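Local structure of ESAT-6/WXG100 secretion system protein (Streptococcus gallolyticus, 7JQE) at residues A[141-146]-A[478-483]; A[236-241]-A[417-422]; A[430-433]-A[437-440]; A[161-166]-A[471-476]. The protein is an extracellular fragment of EsaA, a subunit of the type VIIb secretion system that probably helps to export WXG100-family proteins and toxins across the bacterial envelope. One frame throughout, in Å; residues are numbered along the deposited sequence.

Contact 1 of 4, residues A[141-146]-A[478-483]. With EDO (1,2-ethanediol), chain O; EDO (1,2-ethanediol), chain P; EDO (1,2-ethanediol), chain L.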
loop_
_atom_site.group_PDB
_atom_site.type_symbol
_atom_site.label_atom_id
_atom_site.label_comp_id
_atom_site.label_asym_id
_atom_site.label_seq_id
_atom_site.Cartn_x
_atom_site.Cartn_y
_atom_site.Cartn_z
ATOM N N LEU A 141 -29.442 41.957 22.432
ATOM C CA LEU A 141 -30.798 42.168 21.947
ATOM C C LEU A 141 -31.489 43.230 22.791
ATOM O O LEU A 141 -31.441 43.185 24.023
ATOM C CB LEU A 141 -31.579 40.856 21.988
ATOM C CG LEU A 141 -32.916 40.828 21.248
ATOM C CD1 LEU A 141 -32.692 40.970 19.752
ATOM C CD2 LEU A 141 -33.668 39.545 21.566
ATOM N N ASP A 142 -32.124 44.193 22.123
ATOM C CA ASP A 142 -32.761 45.318 22.801
ATOM C C ASP A 142 -34.144 44.908 23.301
ATOM O O ASP A 142 -35.027 44.570 22.506
ATOM C CB ASP A 142 -32.847 46.517 21.857
ATOM C CG ASP A 142 -33.701 47.633 22.409
ATOM O OD1 ASP A 142 -33.222 48.372 23.296
ATOM O OD2 ASP A 142 -34.857 47.771 21.952
ATOM N N ILE A 143 -34.335 44.952 24.622
ATOM C CA ILE A 143 -35.582 44.480 25.219
ATOM C C ILE A 143 -36.767 45.374 24.883
ATOM O O ILE A 143 -37.913 44.915 24.931
ATOM C CB ILE A 143 -35.447 44.366 26.750
ATOM C CG1 ILE A 143 -35.312 45.756 27.373
ATOM C CG2 ILE A 143 -34.261 43.489 27.120
ATOM C CD1 ILE A 143 -35.475 45.775 28.882
ATOM N N ASN A 144 -36.520 46.642 24.543
ATOM C CA ASN A 144 -37.606 47.609 24.396
ATOM C C ASN A 144 -38.713 47.117 23.471
ATOM O O ASN A 144 -39.889 47.413 23.700
ATOM C CB ASN A 144 -37.048 48.939 23.885
ATOM C CG ASN A 144 -38.112 49.816 23.257
ATOM O OD1 ASN A 144 -38.746 50.626 23.933
ATOM N ND2 ASN A 144 -38.310 49.661 21.953
ATOM N N SER A 145 -38.362 46.364 22.426
ATOM C CA SER A 145 -39.355 45.977 21.429
ATOM C C SER A 145 -40.430 45.069 22.012
ATOM O O SER A 145 -41.567 45.063 21.526
ATOM C CB SER A 145 -38.669 45.289 20.247
ATOM O OG SER A 145 -39.620 44.846 19.295
ATOM N N TYR A 146 -40.096 44.292 23.041
ATOM C CA TYR A 146 -41.014 43.321 23.620
ATOM C C TYR A 146 -41.588 43.776 24.953
ATOM O O TYR A 146 -42.422 43.068 25.528
ATOM C CB TYR A 146 -40.309 41.972 23.802
ATOM C CG TYR A 146 -39.260 41.683 22.747
ATOM C CD1 TYR A 146 -37.944 42.095 22.919
ATOM C CD2 TYR A 146 -39.585 41.002 21.583
ATOM C CE1 TYR A 146 -36.987 41.842 21.966
ATOM C CE2 TYR A 146 -38.631 40.744 20.618
ATOM C CZ TYR A 146 -37.334 41.165 20.816
ATOM O OH TYR A 146 -36.381 40.911 19.860
ATOM N N GLU A 478 -34.648 33.052 27.456
ATOM C CA GLU A 478 -35.092 33.067 28.846
ATOM C C GLU A 478 -34.398 34.166 29.641
ATOM O O GLU A 478 -35.010 34.784 30.521
ATOM C CB GLU A 478 -34.857 31.696 29.482
ATOM C CG GLU A 478 -35.732 30.605 28.889
ATOM C CD GLU A 478 -35.470 29.239 29.492
ATOM O OE1 GLU A 478 -34.538 29.116 30.313
ATOM O OE2 GLU A 478 -36.198 28.285 29.139
ATOM N N LEU A 479 -33.122 34.428 29.348
ATOM C CA LEU A 479 -32.423 35.506 30.037
ATOM C C LEU A 479 -32.960 36.869 29.620
ATOM O O LEU A 479 -33.079 37.774 30.454
ATOM C CB LEU A 479 -30.924 35.415 29.773
ATOM C CG LEU A 479 -30.220 34.209 30.397
ATOM C CD1 LEU A 479 -28.932 33.894 29.644
ATOM C CD2 LEU A 479 -29.941 34.463 31.866
ATOM N N THR A 480 -33.284 37.040 28.336
ATOM C CA THR A 480 -33.894 38.294 27.903
ATOM C C THR A 480 -35.260 38.484 28.549
ATOM O O THR A 480 -35.585 39.576 29.027
ATOM C CB THR A 480 -34.012 38.333 26.380
ATOM O OG1 THR A 480 -32.707 38.368 25.797
ATOM C CG2 THR A 480 -34.779 39.573 25.944
ATOM N N ASN A 481 -36.071 37.425 28.581
ATOM C CA ASN A 481 -37.381 37.514 29.212
ATOM C C ASN A 481 -37.260 37.853 30.691
ATOM O O ASN A 481 -38.098 38.578 31.240
ATOM C CB ASN A 481 -38.141 36.203 29.021
ATOM C CG ASN A 481 -39.540 36.259 29.593
ATOM O OD1 ASN A 481 -40.453 36.802 28.973
ATOM N ND2 ASN A 481 -39.716 35.702 30.784
ATOM N N GLU A 482 -36.223 37.336 31.355
ATOM C CA GLU A 482 -36.037 37.628 32.772
ATOM C C GLU A 482 -35.644 39.084 32.987
ATOM O O GLU A 482 -36.109 39.727 33.939
ATOM C CB GLU A 482 -34.993 36.681 33.367
ATOM C CG GLU A 482 -35.471 35.233 33.464
ATOM C CD GLU A 482 -34.357 34.222 33.251
ATOM O OE1 GLU A 482 -33.191 34.638 33.105
ATOM O OE2 GLU A 482 -34.648 33.009 33.225
ATOM N N ILE A 483 -34.802 39.628 32.105
ATOM C CA ILE A 483 -34.455 41.045 32.193
ATOM C C ILE A 483 -35.705 41.909 32.065
ATOM O O ILE A 483 -35.874 42.897 32.789
ATOM C CB ILE A 483 -33.409 41.405 31.123
ATOM C CG1 ILE A 483 -32.148 40.557 31.305
ATOM C CG2 ILE A 483 -33.082 42.887 31.179
ATOM C CD1 ILE A 483 -31.081 40.822 30.274
HETATM C C1 EDO O . -41.868 52.430 23.969
HETATM O O1 EDO O . -41.529 51.038 24.001
HETATM C C2 EDO O . -42.789 52.709 22.785
HETATM O O2 EDO O . -42.964 54.122 22.624
HETATM C C1 EDO P . -36.183 53.846 25.393
HETATM O O1 EDO P . -36.113 53.132 24.152
HETATM C C2 EDO P . -37.639 54.015 25.817
HETATM O O2 EDO P . -38.225 52.743 26.120
HETATM C C1 EDO L . -40.270 42.487 15.875
HETATM O O1 EDO L . -39.477 42.896 16.995
HETATM C C2 EDO L . -41.725 42.344 16.306
HETATM O O2 EDO L . -42.524 41.968 15.177
#

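Contact 2 of 4, residues A[236-241]-A[417-422]. With EDO (1,2-ethanediol), chain F.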
loop_
_atom_site.group_PDB
_atom_site.type_symbol
_atom_site.label_atom_id
_atom_site.label_comp_id
_atom_site.label_asym_id
_atom_site.label_seq_id
_atom_site.Cartn_x
_atom_site.Cartn_y
_atom_site.Cartn_z
ATOM N N ALA A 236 10.068 6.904 -9.099
ATOM C CA ALA A 236 10.024 8.356 -8.973
ATOM C C ALA A 236 9.342 8.766 -7.675
ATOM O O ALA A 236 9.783 9.707 -7.004
ATOM C CB ALA A 236 9.311 8.970 -10.178
ATOM N N LEU A 237 8.279 8.051 -7.296
ATOM C CA LEU A 237 7.556 8.370 -6.070
ATOM C C LEU A 237 8.400 8.074 -4.838
ATOM O O LEU A 237 8.451 8.884 -3.903
ATOM C CB LEU A 237 6.239 7.594 -6.024
ATOM C CG LEU A 237 5.416 7.676 -4.735
ATOM C CD1 LEU A 237 5.064 9.118 -4.402
ATOM C CD2 LEU A 237 4.155 6.819 -4.833
ATOM N N LEU A 238 9.073 6.917 -4.816
ATOM C CA LEU A 238 9.971 6.617 -3.705
ATOM C C LEU A 238 11.037 7.692 -3.557
ATOM O O LEU A 238 11.504 7.958 -2.444
ATOM C CB LEU A 238 10.623 5.251 -3.902
ATOM C CG LEU A 238 9.671 4.060 -4.016
ATOM C CD1 LEU A 238 10.448 2.786 -4.332
ATOM C CD2 LEU A 238 8.891 3.901 -2.737
ATOM N N GLY A 239 11.439 8.315 -4.665
ATOM C CA GLY A 239 12.379 9.418 -4.574
ATOM C C GLY A 239 11.779 10.623 -3.878
ATOM O O GLY A 239 12.430 11.254 -3.041
ATOM N N LYS A 240 10.528 10.958 -4.211
ATOM C CA LYS A 240 9.861 12.074 -3.549
ATOM C C LYS A 240 9.797 11.855 -2.045
ATOM O O LYS A 240 10.084 12.768 -1.259
ATOM C CB LYS A 240 8.453 12.262 -4.115
ATOM C CG LYS A 240 8.353 13.240 -5.268
ATOM C CD LYS A 240 6.897 13.453 -5.657
ATOM C CE LYS A 240 6.767 14.422 -6.822
ATOM N NZ LYS A 240 5.437 14.320 -7.488
ATOM N N TYR A 241 9.433 10.643 -1.627
ATOM C CA TYR A 241 9.342 10.342 -0.204
ATOM C C TYR A 241 10.713 10.403 0.461
ATOM O O TYR A 241 10.865 11.001 1.533
ATOM C CB TYR A 241 8.706 8.971 -0.016
ATOM C CG TYR A 241 8.285 8.678 1.400
ATOM C CD1 TYR A 241 6.998 8.981 1.841
ATOM C CD2 TYR A 241 9.164 8.087 2.294
ATOM C CE1 TYR A 241 6.602 8.704 3.137
ATOM C CE2 TYR A 241 8.777 7.809 3.590
ATOM C CZ TYR A 241 7.496 8.121 4.008
ATOM O OH TYR A 241 7.116 7.841 5.301
ATOM N N ASP A 417 7.274 -2.349 -5.068
ATOM C CA ASP A 417 5.819 -2.330 -5.186
ATOM C C ASP A 417 5.160 -2.079 -3.835
ATOM O O ASP A 417 4.231 -1.271 -3.733
ATOM C CB ASP A 417 5.320 -3.642 -5.793
ATOM C CG ASP A 417 5.504 -3.702 -7.303
ATOM O OD1 ASP A 417 5.249 -2.683 -7.981
ATOM O OD2 ASP A 417 5.902 -4.772 -7.810
ATOM N N THR A 418 5.632 -2.759 -2.790
ATOM C CA THR A 418 5.038 -2.604 -1.470
ATOM C C THR A 418 5.166 -1.169 -0.973
ATOM O O THR A 418 4.169 -0.522 -0.643
ATOM C CB THR A 418 5.690 -3.577 -0.488
ATOM O OG1 THR A 418 5.392 -4.918 -0.893
ATOM C CG2 THR A 418 5.158 -3.343 0.929
ATOM N N ALA A 419 6.393 -0.648 -0.928
ATOM C CA ALA A 419 6.604 0.690 -0.386
ATOM C C ALA A 419 5.887 1.751 -1.215
ATOM O O ALA A 419 5.299 2.687 -0.662
ATOM C CB ALA A 419 8.096 0.995 -0.306
ATOM N N SER A 420 5.928 1.628 -2.542
ATOM C CA SER A 420 5.246 2.609 -3.380
ATOM C C SER A 420 3.745 2.597 -3.130
ATOM O O SER A 420 3.103 3.654 -3.126
ATOM C CB SER A 420 5.534 2.342 -4.854
ATOM O OG SER A 420 5.002 3.373 -5.663
ATOM N N ALA A 421 3.164 1.411 -2.929
ATOM C CA ALA A 421 1.728 1.328 -2.683
ATOM C C ALA A 421 1.369 1.924 -1.328
ATOM O O ALA A 421 0.332 2.583 -1.191
ATOM C CB ALA A 421 1.259 -0.121 -2.774
HETATM N N MSE A 422 2.207 1.704 -0.319
HETATM C CA MSE A 422 2.000 2.307 0.989
HETATM C C MSE A 422 2.002 3.822 0.860
HETATM O O MSE A 422 1.073 4.495 1.302
HETATM C CB MSE A 422 3.076 1.858 1.972
HETATM C CG MSE A 422 2.978 0.401 2.377
HETATM SE SE MSE A 422 4.476 -0.140 3.511
HETATM C CE MSE A 422 3.806 -1.884 4.074
HETATM C C1 EDO F . 8.433 -8.794 1.278
HETATM O O1 EDO F . 7.203 -9.122 1.937
HETATM C C2 EDO F . 8.484 -7.297 0.988
HETATM O O2 EDO F . 7.401 -6.939 0.121
#

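Contact 3 of 4, residues A[430-433]-A[437-440]. With EDO (1,2-ethanediol), chain H; EDO (1,2-ethanediol), chain M.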
loop_
_atom_site.group_PDB
_atom_site.type_symbol
_atom_site.label_atom_id
_atom_site.label_comp_id
_atom_site.label_asym_id
_atom_site.label_seq_id
_atom_site.Cartn_x
_atom_site.Cartn_y
_atom_site.Cartn_z
ATOM N N PRO A 430 -7.820 10.115 -2.416
ATOM C CA PRO A 430 -8.406 8.774 -2.495
ATOM C C PRO A 430 -8.583 8.333 -3.939
ATOM O O PRO A 430 -9.213 9.021 -4.743
ATOM C CB PRO A 430 -9.750 8.937 -1.780
ATOM C CG PRO A 430 -9.542 10.101 -0.857
ATOM C CD PRO A 430 -8.623 11.029 -1.590
ATOM N N GLY A 431 -8.008 7.175 -4.271
ATOM C CA GLY A 431 -8.154 6.616 -5.603
ATOM C C GLY A 431 -7.227 7.186 -6.651
ATOM O O GLY A 431 -7.466 6.988 -7.847
ATOM N N GLN A 432 -6.172 7.889 -6.247
ATOM C CA GLN A 432 -5.248 8.490 -7.200
ATOM C C GLN A 432 -4.301 7.434 -7.761
ATOM O O GLN A 432 -3.623 6.734 -7.002
ATOM C CB GLN A 432 -4.452 9.607 -6.529
ATOM C CG GLN A 432 -3.319 10.165 -7.372
ATOM C CD GLN A 432 -3.811 10.994 -8.542
ATOM O OE1 GLN A 432 -4.223 10.456 -9.572
ATOM N NE2 GLN A 432 -3.765 12.313 -8.390
ATOM N N THR A 433 -4.253 7.320 -9.094
ATOM C CA THR A 433 -3.328 6.399 -9.748
ATOM C C THR A 433 -2.177 7.084 -10.471
ATOM O O THR A 433 -1.202 6.408 -10.807
ATOM C CB THR A 433 -4.064 5.502 -10.756
ATOM O OG1 THR A 433 -4.770 6.317 -11.702
ATOM C CG2 THR A 433 -5.045 4.580 -10.043
ATOM N N GLN A 437 1.402 13.041 -9.389
ATOM C CA GLN A 437 0.618 14.110 -8.783
ATOM C C GLN A 437 0.625 14.076 -7.263
ATOM O O GLN A 437 0.104 15.004 -6.639
ATOM C CB GLN A 437 -0.834 14.044 -9.273
ATOM C CG GLN A 437 -0.980 14.183 -10.774
ATOM C CD GLN A 437 -0.351 15.460 -11.289
ATOM O OE1 GLN A 437 -0.855 16.556 -11.040
ATOM N NE2 GLN A 437 0.763 15.328 -11.998
ATOM N N ILE A 438 1.195 13.041 -6.654
ATOM C CA ILE A 438 1.132 12.871 -5.207
ATOM C C ILE A 438 2.209 13.730 -4.555
ATOM O O ILE A 438 3.393 13.612 -4.881
ATOM C CB ILE A 438 1.286 11.393 -4.821
ATOM C CG1 ILE A 438 0.167 10.572 -5.473
ATOM C CG2 ILE A 438 1.284 11.230 -3.308
ATOM C CD1 ILE A 438 0.130 9.130 -5.048
ATOM N N ASP A 439 1.797 14.594 -3.631
ATOM C CA ASP A 439 2.702 15.493 -2.924
ATOM C C ASP A 439 2.910 14.975 -1.505
ATOM O O ASP A 439 1.947 14.592 -0.834
ATOM C CB ASP A 439 2.136 16.915 -2.904
ATOM C CG ASP A 439 3.143 17.942 -2.415
ATOM O OD1 ASP A 439 3.837 17.679 -1.408
ATOM O OD2 ASP A 439 3.241 19.021 -3.039
ATOM N N ILE A 440 4.161 14.957 -1.054
ATOM C CA ILE A 440 4.514 14.394 0.247
ATOM C C ILE A 440 4.665 15.476 1.310
ATOM O O ILE A 440 4.058 15.393 2.377
ATOM C CB ILE A 440 5.796 13.541 0.133
ATOM C CG1 ILE A 440 5.652 12.504 -0.986
ATOM C CG2 ILE A 440 6.084 12.849 1.454
ATOM C CD1 ILE A 440 4.553 11.508 -0.757
HETATM C C1 EDO H . -5.241 4.414 -3.403
HETATM O O1 EDO H . -6.435 4.919 -4.007
HETATM C C2 EDO H . -4.190 5.520 -3.398
HETATM O O2 EDO H . -4.712 6.703 -2.778
HETATM C C1 EDO M . 4.105 13.672 6.559
HETATM O O1 EDO M . 2.994 13.076 7.244
HETATM C C2 EDO M . 3.611 14.801 5.659
HETATM O O2 EDO M . 4.720 15.461 5.035
#

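Contact 4 of 4, residues A[161-166]-A[471-476]. With EDO (1,2-ethanediol), chain L; EDO (1,2-ethanediol), chain S.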
loop_
_atom_site.group_PDB
_atom_site.type_symbol
_atom_site.label_atom_id
_atom_site.label_comp_id
_atom_site.label_asym_id
_atom_site.label_seq_id
_atom_site.Cartn_x
_atom_site.Cartn_y
_atom_site.Cartn_z
ATOM N N ILE A 161 -38.194 34.346 17.603
ATOM C CA ILE A 161 -38.305 34.612 16.171
ATOM C C ILE A 161 -37.314 35.686 15.744
ATOM O O ILE A 161 -36.753 35.630 14.643
ATOM C CB ILE A 161 -39.750 34.998 15.808
ATOM C CG1 ILE A 161 -40.685 33.805 16.011
ATOM C CG2 ILE A 161 -39.820 35.513 14.379
ATOM C CD1 ILE A 161 -42.120 34.083 15.634
ATOM N N ASP A 162 -37.081 36.682 16.603
ATOM C CA ASP A 162 -36.118 37.727 16.265
ATOM C C ASP A 162 -34.688 37.196 16.286
ATOM O O ASP A 162 -33.858 37.606 15.466
ATOM C CB ASP A 162 -36.263 38.912 17.218
ATOM C CG ASP A 162 -37.362 39.870 16.797
ATOM O OD1 ASP A 162 -37.657 39.948 15.586
ATOM O OD2 ASP A 162 -37.927 40.553 17.678
ATOM N N LEU A 163 -34.376 36.292 17.217
ATOM C CA LEU A 163 -33.016 35.771 17.305
ATOM C C LEU A 163 -32.691 34.858 16.128
ATOM O O LEU A 163 -31.573 34.894 15.601
ATOM C CB LEU A 163 -32.820 35.035 18.630
ATOM C CG LEU A 163 -32.723 35.939 19.861
ATOM C CD1 LEU A 163 -32.854 35.143 21.152
ATOM C CD2 LEU A 163 -31.413 36.708 19.838
ATOM N N LEU A 164 -33.651 34.037 15.699
ATOM C CA LEU A 164 -33.389 33.116 14.597
ATOM C C LEU A 164 -33.175 33.851 13.279
ATOM O O LEU A 164 -32.417 33.377 12.425
ATOM C CB LEU A 164 -34.531 32.109 14.469
ATOM C CG LEU A 164 -34.642 31.100 15.612
ATOM C CD1 LEU A 164 -35.837 30.185 15.418
ATOM C CD2 LEU A 164 -33.361 30.288 15.722
ATOM N N ASN A 165 -33.829 34.997 13.090
ATOM C CA ASN A 165 -33.612 35.810 11.899
ATOM C C ASN A 165 -32.392 36.710 12.017
ATOM O O ASN A 165 -32.137 37.506 11.107
ATOM C CB ASN A 165 -34.846 36.663 11.601
ATOM C CG ASN A 165 -36.011 35.845 11.088
ATOM O OD1 ASN A 165 -37.119 35.916 11.622
ATOM N ND2 ASN A 165 -35.767 35.061 10.044
ATOM N N GLN A 166 -31.638 36.604 13.110
ATOM C CA GLN A 166 -30.489 37.460 13.352
ATOM C C GLN A 166 -29.179 36.700 13.491
ATOM O O GLN A 166 -28.116 37.296 13.285
ATOM C CB GLN A 166 -30.716 38.304 14.619
ATOM C CG GLN A 166 -29.709 39.416 14.835
ATOM C CD GLN A 166 -30.091 40.332 15.989
ATOM O OE1 GLN A 166 -31.217 40.294 16.488
ATOM N NE2 GLN A 166 -29.148 41.164 16.415
ATOM N N SER A 471 -29.864 25.480 21.650
ATOM C CA SER A 471 -29.561 25.630 23.068
ATOM C C SER A 471 -29.283 27.086 23.413
ATOM O O SER A 471 -29.798 27.613 24.407
ATOM C CB SER A 471 -28.372 24.748 23.450
ATOM O OG SER A 471 -28.724 23.377 23.408
ATOM N N GLY A 472 -28.471 27.757 22.593
ATOM C CA GLY A 472 -28.172 29.157 22.852
ATOM C C GLY A 472 -29.404 30.042 22.788
ATOM O O GLY A 472 -29.585 30.933 23.622
ATOM N N VAL A 473 -30.267 29.811 21.797
ATOM C CA VAL A 473 -31.463 30.633 21.642
ATOM C C VAL A 473 -32.386 30.467 22.842
ATOM O O VAL A 473 -32.959 31.442 23.342
ATOM C CB VAL A 473 -32.179 30.293 20.322
ATOM C CG1 VAL A 473 -33.545 30.950 20.277
ATOM C CG2 VAL A 473 -31.341 30.741 19.141
ATOM N N THR A 474 -32.551 29.233 23.321
ATOM C CA THR A 474 -33.383 29.008 24.499
ATOM C C THR A 474 -32.814 29.731 25.713
ATOM O O THR A 474 -33.539 30.432 26.431
ATOM C CB THR A 474 -33.515 27.512 24.780
ATOM O OG1 THR A 474 -34.064 26.857 23.632
ATOM C CG2 THR A 474 -34.424 27.277 25.971
ATOM N N LEU A 475 -31.512 29.571 25.961
ATOM C CA LEU A 475 -30.892 30.260 27.088
ATOM C C LEU A 475 -30.991 31.772 26.924
ATOM O O LEU A 475 -31.394 32.485 27.853
ATOM C CB LEU A 475 -29.435 29.824 27.239
ATOM C CG LEU A 475 -29.223 28.401 27.765
ATOM C CD1 LEU A 475 -27.747 27.998 27.729
ATOM C CD2 LEU A 475 -29.790 28.276 29.175
ATOM N N TYR A 476 -30.635 32.280 25.741
ATOM C CA TYR A 476 -30.687 33.722 25.523
ATOM C C TYR A 476 -32.114 34.248 25.653
ATOM O O TYR A 476 -32.343 35.306 26.252
ATOM C CB TYR A 476 -30.100 34.070 24.153
ATOM C CG TYR A 476 -29.692 35.521 24.024
ATOM C CD1 TYR A 476 -28.416 35.938 24.381
ATOM C CD2 TYR A 476 -30.588 36.477 23.561
ATOM C CE1 TYR A 476 -28.039 37.267 24.278
ATOM C CE2 TYR A 476 -30.222 37.810 23.455
ATOM C CZ TYR A 476 -28.948 38.200 23.815
ATOM O OH TYR A 476 -28.585 39.525 23.713
HETATM C C1 EDO L . -40.270 42.487 15.875
HETATM O O1 EDO L . -39.477 42.896 16.995
HETATM C C2 EDO L . -41.725 42.344 16.306
HETATM O O2 EDO L . -42.524 41.968 15.177
HETATM C C1 EDO S . -28.032 20.062 22.374
HETATM O O1 EDO S . -26.967 20.931 22.781
HETATM C C2 EDO S . -27.847 18.680 22.993
HETATM O O2 EDO S . -27.864 18.782 24.423
#

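Contact 1 of 4, residues A[141-146]-A[478-483]
Ile-143 and Thr-480 meet through their methyl branches, CG2 of Ile-143 lying 4.1 Å from CG2 of Thr-480, and the two side chains run antiparallel past one another. The same Ile-143 CG2 also reaches Ile-483, whose CG2 is 4.3 Å away, one helical turn further along 478-483. Leu-141 adds a looser touch, its CD2 standing 4.5 Å from OG1 of Thr-480. With CG1 between the backbone N and the carbonyl carbon (chi1 68°), CG2 of Ile-143 lies opposite the carbonyl carbon and is the branch that meets the helix. Thr-480 carries its methyl opposite its own N, while OG1 turns back to the backbone O of Tyr-476 and to Arg-127. Here the connection between helices 102-135 and 152-164 packs on the last modelled helix, 462-491, within a helical bundle at one end of the elongated chain. Arg-127 of helix 102-135 ties both sides together, since its NH1 binds the carbonyl O of Leu-141 as well as Thr-480 OG1. Within the connection, Tyr-146 N bonds to Ile-143 O at 3.0 Å and closes a turn, and CB of Ser-145 lies over one face of the Tyr-146 ring. Further out, Glu-478 forms a salt bridge with Lys-129 of the second subunit, while Asn-144 OD1 accepts hydrogen bonds from two ethanediol molecules, probably from the crystallisation liquor.

Contact 2 of 4, residues A[236-241]-A[417-422]
Ala-419 opens the touch between helices 225-244 and 396-427, its CB lying 3.9 Å from CD2 of Leu-238. Just before it, Asp-417 and Thr-418 are turned to other partners: Asp-417 OD1 pairs with Lys-234 in a salt bridge, and Thr-418 OG1 bonds both to the carbonyl O of Ser-414 and to an ethanediol. Ser-420 is the centre of the contact. Leu-238 CD2 comes within 3.7 Å of its backbone N, so one methyl rests on both the Ala-419 side chain and the following peptide. From the neighbouring position Leu-237 delivers its own CD2 to the hydroxyl, 3.6 Å from Ser-420 OG, and nearly as close to Ser-420 O at 3.7 Å. The two leucines reach the same residue by different rotations: Leu-237 swings CG opposite its backbone N (chi1 173°), whereas Leu-238 places CG beside its N and opposite the carbonyl carbon. Meanwhile Ala-421 faces away, toward Ala-421 of the second subunit, and the selenomethionine at Met-422 packs on Leu-199. One turn after Ala-419 and Ser-420, Ile-423 continues the apolar surface against Leu-237, Leu-238 and Tyr-241. The short axes pass 9.6 Å apart and cross at 62°, with small residues of one helix receiving leucines of the other: a buried, steeply crossed helix pair in the central helical region, where helix 396-427 also meets its counterpart across the dimer.

Contact 3 of 4, residues A[430-433]-A[437-440]
Gln-432 lays its side chain against two consecutive residues, Gln-437 and Ile-438, across the few residues that separate them. Its aliphatic part touches one of them, with CG 4.0 Å from CG1 of Ile-438. The amide end touches the other: NE2 lies 3.5 Å from CB of Gln-437 and 4.1 Å from its CG, which is packing of an amide nitrogen on methylenes. This follows from a folded conformation. CG of Gln-432 extends opposite its backbone N (chi1 171°), and the chain then bends at chi2 (71°), bringing the amide round to Gln-437 while CG stays by the isoleucine. The oxygen end of the same amide is held too: Gln-432 OE1 accepts a hydrogen bond from the backbone N of Asp-434, which restrains the rotation of the group. Gln-437 leaves its backbone facing Gln-432, then folds off; the two amide planes stand 79° apart, so they do not stack. Ile-438 sets CG1 beside its own backbone N, which carries that branch toward Gln-432, and the two side chains run past one another in opposite senses. Before them, Gly-431 takes a positive phi, turning the chain between Pro-430 and Gln-432. Both segments belong to the loop between helices 396-427 and 448-451. Ile-438 packs on Gln-424 and Tyr-427 of helix 396-427, Ile-440 reaches on to Tyr-241 and Ala-244 of helix 225-244, and Pro-430 and Thr-433 lie against Tyr-192 and Glu-195 of the second subunit.

Contact 4 of 4, residues A[161-166]-A[471-476]
Asp-162 OD2 is gripped by two hydroxyls, that of Tyr-146 and O1 of an ethanediol, the latter at 2.9 Å. On another side of the same helix, Leu-163 points toward 471-476 and meets Tyr-476 with both of its methyls: CD1 lies 3.6 Å from CD2 of the ring, and CD2 lies 3.8 Å from that same ring atom. The approach to the ring is oblique, and the two side chains cross at about a right angle. Tyr-476 has CG opposite its backbone N (chi1 -161°), which swings the ring across to Leu-163, and its OH receives the backbone N-H of Leu-141. Leu-163 CD1 also comes within 4.3 Å of CG1 of Val-473. The other methyl of that valine, CG2, takes CD2 of Leu-164 at 4.0 Å, again with the side chains crossing steeply, toward the surface. Helix 152-164 thereby ends against helix 462-491; Val-473 also touches Phe-135 of helix 102-135, while Leu-475 packs on Tyr-134 and on Val-130 of the second subunit. Between the two segments the contact is apolar, so it rests on packing of Leu-163 and Leu-164 against Val-473 and Tyr-476, while the Leu-141 bond to Tyr-476 OH helps to set the ring.

Contacts 1 and 4 are neighbours on helix 462-491, with centres 11 Å apart, and share two probable hydrogen bonds, Tyr-146 OH to Asp-162 OD2 at 2.7 Å and Leu-141 N to Tyr-476 OH at 2.9 Å. One ethanediol also bridges them, touching Ser-145 and Asp-162. Contacts 2 and 3 form a second pair, also with centres 11 Å apart, joined where CD1 of Tyr-241 packs 4.0 Å from CG2 of Ile-440. The pairs are well separated along the elongated chain, contacts 1 and 2 having centres 63 Å apart. Residues 236-241, 417-422 and the loop of contact 3 all fall between the two segments of contact 4 in sequence. All four contacts touch the second subunit.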